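Local coordinates for Lin1840 protein (Listeria innocua serovar 6a, PDB 4ZO9) that probably hydrolyses terminal, non-reducing beta-D-glucosyl residues to release beta-D-glucose, as a member of glycosyl hydrolase family 3, at residues V87-V92 with H131-S136; F135-D140 with M186-K191; K191-Y196 with K232-A237; S269-V274 with L300-T305. The protein carries 2 engineered substitutions. All coordinates share one frame; numbering follows the deposited sequence.

Contact 1 of 4, residues V87-V92 with H131-S136. With BGC (beta-D-glucopyranose), chain C.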
# COMPACT_ATOMS: atom_id res chain seq x y z
N VAL A 87 -12.48 37.88 -6.00
CA VAL A 87 -11.48 37.42 -5.03
C VAL A 87 -10.33 36.75 -5.82
O VAL A 87 -10.57 35.95 -6.75
CB VAL A 87 -12.09 36.51 -3.92
CG1 VAL A 87 -12.76 35.30 -4.53
CG2 VAL A 87 -11.02 36.11 -2.92
N PHE A 88 -9.09 37.20 -5.50
CA PHE A 88 -7.84 36.69 -6.05
C PHE A 88 -7.15 35.66 -5.16
O PHE A 88 -6.82 35.94 -3.99
CB PHE A 88 -6.89 37.83 -6.28
CG PHE A 88 -7.32 38.70 -7.42
CD1 PHE A 88 -8.43 39.53 -7.30
CD2 PHE A 88 -6.65 38.68 -8.60
CE1 PHE A 88 -8.85 40.31 -8.36
CE2 PHE A 88 -7.07 39.47 -9.68
CZ PHE A 88 -8.16 40.27 -9.55
N MET A 89 -6.92 34.49 -5.73
CA MET A 89 -6.30 33.36 -4.99
C MET A 89 -4.98 32.91 -5.62
O MET A 89 -4.74 33.11 -6.83
CB MET A 89 -7.28 32.20 -4.88
CG MET A 89 -8.70 32.58 -4.47
SD MET A 89 -9.56 31.15 -3.80
CE MET A 89 -11.20 31.86 -3.72
N ALA A 90 -4.08 32.37 -4.78
CA ALA A 90 -2.80 31.87 -5.33
C ALA A 90 -2.16 30.76 -4.50
O ALA A 90 -2.41 30.60 -3.33
CB ALA A 90 -1.82 33.02 -5.46
N ASP A 91 -1.23 30.07 -5.12
CA ASP A 91 -0.37 29.10 -4.45
C ASP A 91 0.88 29.77 -3.79
O ASP A 91 1.86 30.05 -4.45
CB ASP A 91 0.08 28.04 -5.47
CG ASP A 91 -1.07 27.15 -5.92
OD1 ASP A 91 -1.65 26.49 -5.06
OD2 ASP A 91 -1.38 27.06 -7.12
N VAL A 92 0.79 30.07 -2.50
CA VAL A 92 1.92 30.53 -1.70
C VAL A 92 2.09 29.41 -0.68
O VAL A 92 1.40 29.31 0.33
CB VAL A 92 1.69 31.94 -1.09
CG1 VAL A 92 3.01 32.53 -0.62
CG2 VAL A 92 1.03 32.86 -2.17
N HIS A 131 -2.68 39.41 -3.71
CA HIS A 131 -3.37 38.13 -3.51
C HIS A 131 -4.13 38.13 -2.19
O HIS A 131 -3.63 38.58 -1.18
CB HIS A 131 -2.38 36.95 -3.52
CG HIS A 131 -1.49 36.89 -4.72
ND1 HIS A 131 -1.95 36.60 -6.00
CD2 HIS A 131 -0.16 37.10 -4.84
CE1 HIS A 131 -0.94 36.62 -6.83
NE2 HIS A 131 0.15 36.91 -6.16
N HIS A 132 -5.35 37.56 -2.19
CA HIS A 132 -6.22 37.57 -1.01
C HIS A 132 -6.23 36.25 -0.24
O HIS A 132 -6.52 36.22 0.97
CB HIS A 132 -7.65 37.86 -1.43
CG HIS A 132 -7.81 39.09 -2.25
ND1 HIS A 132 -8.75 39.21 -3.24
CD2 HIS A 132 -7.15 40.28 -2.22
CE1 HIS A 132 -8.69 40.41 -3.78
NE2 HIS A 132 -7.71 41.07 -3.19
N VAL A 133 -5.97 35.15 -0.95
CA VAL A 133 -6.07 33.79 -0.44
C VAL A 133 -4.85 33.01 -0.92
O VAL A 133 -4.46 33.09 -2.10
CB VAL A 133 -7.29 33.00 -1.00
CG1 VAL A 133 -7.37 31.59 -0.38
CG2 VAL A 133 -8.61 33.69 -0.74
N THR A 134 -4.25 32.22 -0.01
CA THR A 134 -3.28 31.25 -0.43
C THR A 134 -3.78 29.81 -0.35
O THR A 134 -4.51 29.47 0.56
CB THR A 134 -1.97 31.36 0.34
OG1 THR A 134 -1.04 30.39 -0.23
CG2 THR A 134 -2.19 31.10 1.83
N PHE A 135 -3.39 28.95 -1.30
CA PHE A 135 -3.76 27.54 -1.26
C PHE A 135 -2.75 26.76 -0.42
O PHE A 135 -2.03 25.93 -0.94
CB PHE A 135 -3.92 26.90 -2.64
CG PHE A 135 -4.91 27.61 -3.54
CD1 PHE A 135 -6.22 27.81 -3.14
CD2 PHE A 135 -4.50 28.10 -4.77
CE1 PHE A 135 -7.15 28.42 -3.96
CE2 PHE A 135 -5.41 28.64 -5.63
CZ PHE A 135 -6.77 28.83 -5.22
N SER A 136 -2.74 27.07 0.86
CA SER A 136 -1.88 26.50 1.90
C SER A 136 -2.57 26.70 3.28
O SER A 136 -3.32 27.66 3.47
CB SER A 136 -0.52 27.20 1.86
OG SER A 136 0.32 26.83 2.95
C2 BGC C . -2.80 21.74 -7.41
C3 BGC C . -3.36 22.34 -6.12
C4 BGC C . -3.38 23.84 -6.30
C5 BGC C . -4.56 24.18 -7.22
C6 BGC C . -4.46 25.62 -7.70
C1 BGC C . -3.59 22.27 -8.64
O2 BGC C . -2.85 20.31 -7.36
O3 BGC C . -2.54 22.01 -4.99
O4 BGC C . -3.51 24.45 -5.07
O5 BGC C . -4.69 23.19 -8.34
O6 BGC C . -3.34 25.68 -8.57
O HOH W 1 -4.25 35.66 -7.76

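Contact 2 of 4, residues F135-D140 with M186-K191. With BGC (beta-D-glucopyranose), chain C.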
# COMPACT_ATOMS: atom_id res chain seq x y z
N PHE A 135 -3.39 28.95 -1.30
CA PHE A 135 -3.76 27.54 -1.26
C PHE A 135 -2.75 26.76 -0.42
O PHE A 135 -2.03 25.93 -0.94
CB PHE A 135 -3.92 26.90 -2.64
CG PHE A 135 -4.91 27.61 -3.54
CD1 PHE A 135 -6.22 27.81 -3.14
CD2 PHE A 135 -4.50 28.10 -4.77
CE1 PHE A 135 -7.15 28.42 -3.96
CE2 PHE A 135 -5.41 28.64 -5.63
CZ PHE A 135 -6.77 28.83 -5.22
N SER A 136 -2.74 27.07 0.86
CA SER A 136 -1.88 26.50 1.90
C SER A 136 -2.57 26.70 3.28
O SER A 136 -3.32 27.66 3.47
CB SER A 136 -0.52 27.20 1.86
OG SER A 136 0.32 26.83 2.95
N PRO A 137 -2.30 25.84 4.27
CA PRO A 137 -1.41 24.68 4.32
C PRO A 137 -1.90 23.41 3.58
O PRO A 137 -3.10 23.11 3.49
CB PRO A 137 -1.34 24.41 5.80
CG PRO A 137 -2.72 24.73 6.27
CD PRO A 137 -3.09 25.96 5.49
N MET A 138 -0.93 22.68 3.02
CA MET A 138 -1.17 21.33 2.55
C MET A 138 -1.00 20.34 3.74
O MET A 138 0.11 20.19 4.33
CB MET A 138 -0.23 21.02 1.38
CG MET A 138 -0.37 19.63 0.72
SD MET A 138 0.32 18.22 1.61
CE MET A 138 0.40 17.14 0.17
N LEU A 139 -2.09 19.65 4.05
CA LEU A 139 -2.21 18.81 5.29
C LEU A 139 -2.40 17.33 5.07
O LEU A 139 -2.85 16.60 5.98
CB LEU A 139 -3.32 19.36 6.22
CG LEU A 139 -3.07 20.79 6.72
CD1 LEU A 139 -4.21 21.30 7.62
CD2 LEU A 139 -1.72 20.88 7.46
N ASP A 140 -2.02 16.85 3.88
CA ASP A 140 -2.10 15.45 3.56
C ASP A 140 -1.01 14.63 4.30
O ASP A 140 0.17 14.82 4.08
CB ASP A 140 -2.07 15.30 2.01
CG ASP A 140 -3.05 16.24 1.31
OD1 ASP A 140 -4.12 16.56 1.87
OD2 ASP A 140 -2.76 16.65 0.19
N MET A 186 -3.70 37.24 5.05
CA MET A 186 -4.56 36.73 3.97
C MET A 186 -5.29 35.48 4.40
O MET A 186 -4.95 34.89 5.41
CB MET A 186 -3.73 36.42 2.72
CG MET A 186 -2.81 35.22 2.84
SD MET A 186 -1.47 35.20 1.64
CE MET A 186 -2.31 35.39 0.08
N ALA A 187 -6.30 35.09 3.64
CA ALA A 187 -7.06 33.89 3.93
C ALA A 187 -6.24 32.66 3.54
O ALA A 187 -5.49 32.65 2.55
CB ALA A 187 -8.41 33.88 3.22
N ALA A 188 -6.35 31.64 4.37
CA ALA A 188 -5.72 30.35 4.14
C ALA A 188 -6.79 29.41 3.67
O ALA A 188 -7.98 29.55 4.06
CB ALA A 188 -5.07 29.82 5.42
N CYS A 189 -6.36 28.48 2.82
CA CYS A 189 -7.15 27.41 2.28
C CYS A 189 -6.47 26.07 2.56
O CYS A 189 -5.46 25.71 1.94
CB CYS A 189 -7.25 27.54 0.78
SG CYS A 189 -8.33 26.31 0.01
N VAL A 190 -7.05 25.34 3.49
CA VAL A 190 -6.62 23.96 3.79
C VAL A 190 -6.77 23.06 2.56
O VAL A 190 -7.77 23.16 1.85
CB VAL A 190 -7.46 23.43 5.00
CG1 VAL A 190 -7.25 21.95 5.27
CG2 VAL A 190 -7.07 24.20 6.26
N LYS A 191 -5.79 22.19 2.27
CA LYS A 191 -5.92 21.27 1.12
C LYS A 191 -5.17 19.97 1.47
O LYS A 191 -4.40 19.96 2.43
CB LYS A 191 -5.48 21.93 -0.20
CG LYS A 191 -3.99 22.05 -0.40
CD LYS A 191 -3.62 23.09 -1.44
CE LYS A 191 -2.19 22.88 -1.89
NZ LYS A 191 -1.74 23.91 -2.83
C2 BGC C . -2.80 21.74 -7.41
C3 BGC C . -3.36 22.34 -6.12
C4 BGC C . -3.38 23.84 -6.30
C5 BGC C . -4.56 24.18 -7.22
C6 BGC C . -4.46 25.62 -7.70
C1 BGC C . -3.59 22.27 -8.64
O2 BGC C . -2.85 20.31 -7.36
O3 BGC C . -2.54 22.01 -4.99
O4 BGC C . -3.51 24.45 -5.07
O5 BGC C . -4.69 23.19 -8.34
O6 BGC C . -3.34 25.68 -8.57

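Contact 3 of 4, residues K191-Y196 with K232-A237. With BGC (beta-D-glucopyranose), chain C.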
# COMPACT_ATOMS: atom_id res chain seq x y z
N LYS A 191 -5.79 22.19 2.27
CA LYS A 191 -5.92 21.27 1.12
C LYS A 191 -5.17 19.97 1.47
O LYS A 191 -4.40 19.96 2.43
CB LYS A 191 -5.48 21.93 -0.20
CG LYS A 191 -3.99 22.05 -0.40
CD LYS A 191 -3.62 23.09 -1.44
CE LYS A 191 -2.19 22.88 -1.89
NZ LYS A 191 -1.74 23.91 -2.83
N HIS A 192 -5.41 18.86 0.80
CA HIS A 192 -6.48 18.62 -0.17
C HIS A 192 -7.50 17.72 0.52
O HIS A 192 -7.14 16.62 0.90
CB HIS A 192 -5.90 17.86 -1.38
CG HIS A 192 -4.81 18.62 -2.07
ND1 HIS A 192 -3.49 18.56 -1.66
CD2 HIS A 192 -4.84 19.45 -3.14
CE1 HIS A 192 -2.76 19.38 -2.42
NE2 HIS A 192 -3.56 19.91 -3.33
N PHE A 193 -8.75 18.16 0.70
CA PHE A 193 -9.73 17.31 1.51
C PHE A 193 -10.26 16.12 0.68
O PHE A 193 -10.99 16.35 -0.29
CB PHE A 193 -10.91 18.18 1.97
CG PHE A 193 -11.58 17.71 3.26
CD1 PHE A 193 -10.89 17.75 4.46
CD2 PHE A 193 -12.87 17.22 3.25
CE1 PHE A 193 -11.45 17.30 5.64
CE2 PHE A 193 -13.46 16.79 4.40
CZ PHE A 193 -12.74 16.81 5.61
N ALA A 194 -9.93 14.86 0.97
CA ALA A 194 -9.08 14.38 2.06
C ALA A 194 -8.28 13.13 1.63
O ALA A 194 -8.70 12.39 0.73
CB ALA A 194 -9.95 14.03 3.27
N ALA A 195 -7.17 12.90 2.33
CA ALA A 195 -6.38 11.64 2.29
C ALA A 195 -5.63 11.39 0.97
O ALA A 195 -5.34 10.28 0.63
CB ALA A 195 -7.25 10.42 2.61
N TYR A 196 -5.30 12.46 0.29
CA TYR A 196 -4.69 12.45 -1.06
C TYR A 196 -3.30 11.80 -1.04
O TYR A 196 -2.90 11.15 -2.03
CB TYR A 196 -4.64 13.97 -1.55
CG TYR A 196 -4.01 14.32 -2.85
CD1 TYR A 196 -4.06 13.49 -3.95
CD2 TYR A 196 -3.47 15.56 -3.05
CE1 TYR A 196 -3.51 13.86 -5.18
CE2 TYR A 196 -2.93 15.95 -4.26
CZ TYR A 196 -2.92 15.08 -5.31
OH TYR A 196 -2.36 15.41 -6.49
N LYS A 232 -10.00 29.80 6.49
CA LYS A 232 -11.18 30.34 5.86
C LYS A 232 -11.76 29.49 4.77
O LYS A 232 -12.98 29.43 4.63
CB LYS A 232 -10.93 31.75 5.31
CG LYS A 232 -10.90 32.77 6.42
CD LYS A 232 -12.33 33.04 6.87
CE LYS A 232 -12.36 34.15 7.89
NZ LYS A 232 -13.77 34.19 8.31
N LEU A 233 -10.89 28.87 3.96
CA LEU A 233 -11.34 27.96 2.87
C LEU A 233 -10.82 26.51 3.04
O LEU A 233 -9.83 26.28 3.71
CB LEU A 233 -10.88 28.47 1.51
CG LEU A 233 -11.37 29.85 1.07
CD1 LEU A 233 -10.61 30.96 1.78
CD2 LEU A 233 -11.26 29.97 -0.45
N VAL A 234 -11.45 25.59 2.35
CA VAL A 234 -10.97 24.22 2.18
C VAL A 234 -10.99 23.86 0.71
O VAL A 234 -11.92 24.21 0.01
CB VAL A 234 -11.85 23.21 2.96
CG1 VAL A 234 -11.40 21.76 2.76
CG2 VAL A 234 -11.82 23.53 4.45
N MET A 235 -9.99 23.13 0.25
CA MET A 235 -9.96 22.65 -1.17
C MET A 235 -10.18 21.12 -1.24
O MET A 235 -9.65 20.38 -0.39
CB MET A 235 -8.64 23.09 -1.87
CG MET A 235 -8.54 22.64 -3.32
SD MET A 235 -6.89 22.82 -4.03
CE MET A 235 -6.78 24.63 -4.06
N THR A 236 -10.96 20.64 -2.23
CA THR A 236 -11.24 19.22 -2.37
C THR A 236 -9.99 18.54 -2.90
O THR A 236 -9.07 19.22 -3.46
CB THR A 236 -12.38 18.94 -3.36
OG1 THR A 236 -11.95 19.29 -4.70
CG2 THR A 236 -13.66 19.70 -3.02
N ALA A 237 -9.94 17.21 -2.74
CA ALA A 237 -8.89 16.41 -3.29
C ALA A 237 -9.25 15.70 -4.65
O ALA A 237 -10.41 15.42 -4.94
CB ALA A 237 -8.53 15.37 -2.23
C2 BGC C . -2.80 21.74 -7.41
C3 BGC C . -3.36 22.34 -6.12
C4 BGC C . -3.38 23.84 -6.30
C5 BGC C . -4.56 24.18 -7.22
C6 BGC C . -4.46 25.62 -7.70
C1 BGC C . -3.59 22.27 -8.64
O2 BGC C . -2.85 20.31 -7.36
O3 BGC C . -2.54 22.01 -4.99
O4 BGC C . -3.51 24.45 -5.07
O5 BGC C . -4.69 23.19 -8.34
O6 BGC C . -3.34 25.68 -8.57

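Contact 4 of 4, residues S269-V274 with L300-T305. Engineered in segment 269-274: A270 (natural residue Asp). With GLC (alpha-D-glucopyranose), chain B; BGC (beta-D-glucopyranose), chain G; BGC (beta-D-glucopyranose), chain C.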
# COMPACT_ATOMS: atom_id res chain seq x y z
N SER A 269 -12.92 23.64 -5.52
CA SER A 269 -12.46 22.39 -6.11
C SER A 269 -11.00 22.46 -6.34
O SER A 269 -10.49 23.52 -6.58
CB SER A 269 -13.16 22.12 -7.45
OG SER A 269 -12.54 22.77 -8.55
N ALA A 270 -10.30 21.33 -6.29
CA ALA A 270 -8.96 21.35 -6.86
C ALA A 270 -9.13 21.58 -8.36
O ALA A 270 -10.20 21.39 -8.92
CB ALA A 270 -8.22 20.07 -6.65
N TRP A 271 -8.05 21.93 -9.01
CA TRP A 271 -8.09 22.27 -10.42
C TRP A 271 -8.74 21.18 -11.30
O TRP A 271 -8.19 20.10 -11.42
CB TRP A 271 -6.70 22.53 -10.93
CG TRP A 271 -6.73 22.89 -12.36
CD1 TRP A 271 -7.13 22.08 -13.41
CD2 TRP A 271 -6.35 24.13 -12.96
NE1 TRP A 271 -7.02 22.76 -14.59
CE2 TRP A 271 -6.53 24.01 -14.35
CE3 TRP A 271 -5.84 25.31 -12.46
CZ2 TRP A 271 -6.25 25.05 -15.23
CZ3 TRP A 271 -5.54 26.36 -13.38
CH2 TRP A 271 -5.75 26.21 -14.71
N GLY A 272 -9.86 21.52 -11.94
CA GLY A 272 -10.57 20.60 -12.79
C GLY A 272 -11.30 19.44 -12.11
O GLY A 272 -12.00 18.69 -12.78
N ALA A 273 -11.14 19.29 -10.79
CA ALA A 273 -11.67 18.13 -10.11
C ALA A 273 -13.21 17.92 -10.27
O ALA A 273 -13.70 16.77 -10.16
CB ALA A 273 -11.30 18.22 -8.65
N VAL A 274 -13.95 19.02 -10.52
CA VAL A 274 -15.39 18.92 -10.75
C VAL A 274 -15.67 18.12 -12.04
O VAL A 274 -16.43 17.14 -12.01
CB VAL A 274 -16.10 20.30 -10.77
CG1 VAL A 274 -17.53 20.18 -11.33
CG2 VAL A 274 -16.11 20.92 -9.41
N LEU A 300 -17.19 26.45 -5.55
CA LEU A 300 -16.32 27.23 -6.46
C LEU A 300 -15.55 26.25 -7.35
O LEU A 300 -14.74 25.46 -6.87
CB LEU A 300 -15.39 28.17 -5.67
CG LEU A 300 -14.58 29.14 -6.53
CD1 LEU A 300 -15.37 29.97 -7.56
CD2 LEU A 300 -13.71 30.07 -5.73
N GLU A 301 -15.89 26.25 -8.63
CA GLU A 301 -15.33 25.32 -9.59
C GLU A 301 -14.06 25.95 -10.19
O GLU A 301 -14.16 26.95 -10.85
CB GLU A 301 -16.35 25.03 -10.71
CG GLU A 301 -15.82 23.96 -11.70
CD GLU A 301 -16.82 23.51 -12.72
OE1 GLU A 301 -17.98 24.03 -12.76
OE2 GLU A 301 -16.43 22.65 -13.51
N MET A 302 -12.90 25.33 -9.94
CA MET A 302 -11.64 25.88 -10.42
C MET A 302 -11.35 25.50 -11.87
O MET A 302 -10.98 24.35 -12.17
CB MET A 302 -10.48 25.43 -9.54
CG MET A 302 -9.11 25.96 -9.95
SD MET A 302 -7.77 25.32 -8.93
CE MET A 302 -8.03 26.18 -7.40
N MET A 303 -11.53 26.49 -12.77
CA MET A 303 -11.13 26.39 -14.20
C MET A 303 -11.77 25.29 -15.07
O MET A 303 -11.26 24.92 -16.09
CB MET A 303 -9.62 26.31 -14.30
CG MET A 303 -8.95 27.66 -14.42
SD MET A 303 -9.48 28.64 -15.85
CE MET A 303 -8.43 28.00 -17.14
N THR A 304 -12.94 24.76 -14.66
CA THR A 304 -13.76 23.97 -15.61
C THR A 304 -15.16 24.58 -15.66
O THR A 304 -15.45 25.48 -14.90
CB THR A 304 -13.82 22.45 -15.29
OG1 THR A 304 -13.97 22.25 -13.89
CG2 THR A 304 -12.53 21.78 -15.75
N THR A 305 -16.02 24.07 -16.53
CA THR A 305 -17.22 24.78 -16.87
C THR A 305 -18.49 24.01 -16.57
O THR A 305 -19.53 24.33 -17.16
CB THR A 305 -17.23 25.02 -18.37
OG1 THR A 305 -17.12 23.76 -18.99
CG2 THR A 305 -16.06 25.85 -18.79
C1 GLC B . -2.87 21.38 -12.97
C2 GLC B . -2.64 21.33 -11.52
C3 GLC B . -3.04 22.70 -10.96
C4 GLC B . -2.29 23.80 -11.72
C5 GLC B . -2.46 23.63 -13.23
C6 GLC B . -1.50 24.40 -14.03
O1 GLC B . -4.24 21.71 -13.12
O2 GLC B . -3.43 20.26 -11.02
O3 GLC B . -2.68 22.86 -9.54
O4 GLC B . -2.81 25.07 -11.27
O5 GLC B . -1.98 22.37 -13.54
O6 GLC B . -1.76 25.72 -13.67
C2 BGC G . -2.78 21.41 -11.59
C3 BGC G . -3.09 22.76 -10.97
C4 BGC G . -2.38 23.87 -11.76
C5 BGC G . -2.40 23.71 -13.28
C6 BGC G . -1.27 24.52 -13.87
C1 BGC G . -3.07 21.45 -13.08
O1 BGC G . -2.84 20.15 -13.62
O2 BGC G . -3.57 20.35 -11.03
O3 BGC G . -2.68 22.84 -9.58
O4 BGC G . -2.99 25.12 -11.43
O5 BGC G . -2.18 22.38 -13.70
O6 BGC G . -1.43 25.83 -13.38
C2 BGC C . -2.80 21.74 -7.41
C3 BGC C . -3.36 22.34 -6.12
C4 BGC C . -3.38 23.84 -6.30
C5 BGC C . -4.56 24.18 -7.22
C6 BGC C . -4.46 25.62 -7.70
C1 BGC C . -3.59 22.27 -8.64
O2 BGC C . -2.85 20.31 -7.36
O3 BGC C . -2.54 22.01 -4.99
O4 BGC C . -3.51 24.45 -5.07
O5 BGC C . -4.69 23.19 -8.34
O6 BGC C . -3.34 25.68 -8.57
O HOH W 2 -13.14 21.78 -11.43

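Contact 1 of 4, residues V87-V92 with H131-S136
F88 O accepts two successive backbone N-H groups, lying 2.8 Å from H132 N and, in a more bent bond, 3.3 Å from V133 N. This doubled acceptance opens the pairing of strands 87-90 and 133-134, parallel neighbours in the barrel of the TIM-barrel-type N-terminal domain. Further along, A90 N bonds to V133 O and F135 N to A90 O, and the register becomes regular. M89 and V133 share one face of the sheet. The extended M89 chain runs beside V133, CG 3.8 Å from V133 CB, and its CB and SD meet the F135 ring around CZ and CE1, an oblique Met-aromatic contact. A90 and T134 occupy the other face, where A90 CB sits over the H131 imidazole, 3.9 Å from its centroid. That ring is held at NE2 by Y96, and a water hydrogen-bonded to ND1 donates to M89 O. F88 CB covers a face of the H132 ring. T134 places OG1 opposite its own N (chi1 -176°), from where the hydroxyl donates to V92 O at 2.7 Å, well to the side of the carbonyl (C=O...O angle 108°). At the sugar end, D91 OD1 accepts from O4 of the bound beta-D-glucose at 2.8 Å and lies at the edge of the F135 ring, 3.3 Å from CD2.

Contact 2 of 4, residues F135-D140 with M186-K191
K191 sends its side chain back along F135-D140, with NZ donating to F135 O at 2.8 Å. CG is wedged between the backbone N and the carbonyl carbon (chi1 77°), and the remaining chain is extended, which carries the amine past the P137 carbonyl to the sugar pocket. There NZ also donates to O3 and O4 of the bound beta-D-glucose, 2.9 Å from O4. The F135 ring stands beside the strand with its edge to C189: CD1 is 4.1 Å from C189 CB, and SG lies near the ring plane as a sulfur-aromatic contact. Over the other part of the strand, V190 splits its branches, CG2 toward P137 CG and CG1 toward L139 CD1 at 3.9 Å, the L139 and V190 chains passing at a slant. P137 follows a cis peptide bond. Its O accepts K191 N at 3.1 Å, and L139 N returns a nearly straight bond to K191 O (2.8 Å, 172°), so the K191 backbone is gripped on both polar atoms. The loop that leaves strand 133-134 is thus tied to the next parallel strand of the TIM-type barrel, 187-193, with helices 158-173 and 221-228 packed outside. D140 turns its carboxylate to Y223 and H192. The amine of K191 meets one protein carbonyl and two adjacent sugar hydroxyls, and makes a long, weak ion pair with D91; three acceptors for one amine would fix its rotation and place it to recognise O3 and O4 together.

Contact 3 of 4, residues K191-Y196 with K232-A237
H192 and M235 lie side by side in the wall of the pocket that holds the beta-D-glucose, pointing the same way, with their ends at the sugar. The sugar O3 meets the edge of the imidazole, near its plane, 2.9 Å from H192 NE2 in a nearly straight hydrogen bond whose donor could be either partner. M235 is bent at its last torsion, and its CE comes 3.4 Å from the sugar O4 while SD stands oblique to the H192 ring. The ring is sandwiched: the CG of K191 lies over the centre of one face and Y196 CE2 over the centre of the other, and D140 binds ND1, so both its tilt and its rotation are fixed. Next to the sandwich, K191 CB packs on M235 CB at 3.8 Å. The backbones belong to adjacent parallel strands of the TIM-type barrel, 187-193 and 233-236, whose short axes diverge by 63°. Here the chain has cis peptide bonds before H192 and before A194. F193 N bonds to M235 O (2.6 Å, 173°), in the carbonyl plane, whereas A237 N reaches F193 O at 2.8 Å from well above its plane. A237 CB lies on the same side of that plane, 3.3 Å from F193 O, and 3.7 Å from H192 CB. On the outer side F193 CB touches V234 CG1 at 3.7 Å, and the F193 ring lies against helix 250-260 and edge-to-face with Y223. T236 turns away, its hydroxyl bonded to T247 and to the backbone N of A270.

Contact 4 of 4, residues S269-V274 with L300-T305
S269 N donates to L300 O at 2.9 Å and G272 N to M302 O at 3.1 Å, both nearly straight, as the A270-A273 type II turn folds against strand 301-302 with G272 at positive phi. These bonds join the ends of strands 267-268 and 301-302, the last two of the TIM-type barrel, and so help close it. S269 holds OG between its N and carbonyl carbon (chi1 84°), where it accepts M302 N at 2.9 Å and donates to A270 O; a water links it to V274 N and T304 OG1. A270 is an engineered residue, aspartate in the natural protein. M302 SD packs on W271 CB at 3.6 Å. M303, bent twice, lays its CB over one face of the W271 indole, 3.8 Å from the six-membered ring centroid, with CG 3.5 Å from CH2. V274 crosses E301 at about a right angle, CG1 3.5 Å from OE2. The opposite indole face carries a second glucose, modelled as overlapping alpha and beta forms and hydrogen-bonded to R572 of the second subunit; the fine detail of its fit on the indole is doubtful. Backed by methionine, the indole offers an apolar platform of the kind that commonly stacks sugars.

All four contacts are buried in one TIM-type barrel, and each touches the same beta-D-glucose. Contact 2 lies closest to the centre of the chain and contact 4 farthest; only the latter includes partly exposed touching residues and makes a weak hydrogen bond to the second subunit. Contacts 1 and 2 share F135 and S136, and contacts 2 and 3 share K191 and strand 187-193, which makes a continuous series of neighbouring strands; contact 4 lies where the sheet's two outermost strands come together. Contact 1 brings a carboxylate to the sugar, contact 2 an amine, contact 3 an imidazole, and contact 4 mainly sulfur and indole surface. M302 packs on F135 and M235, tying contact 4 to the others.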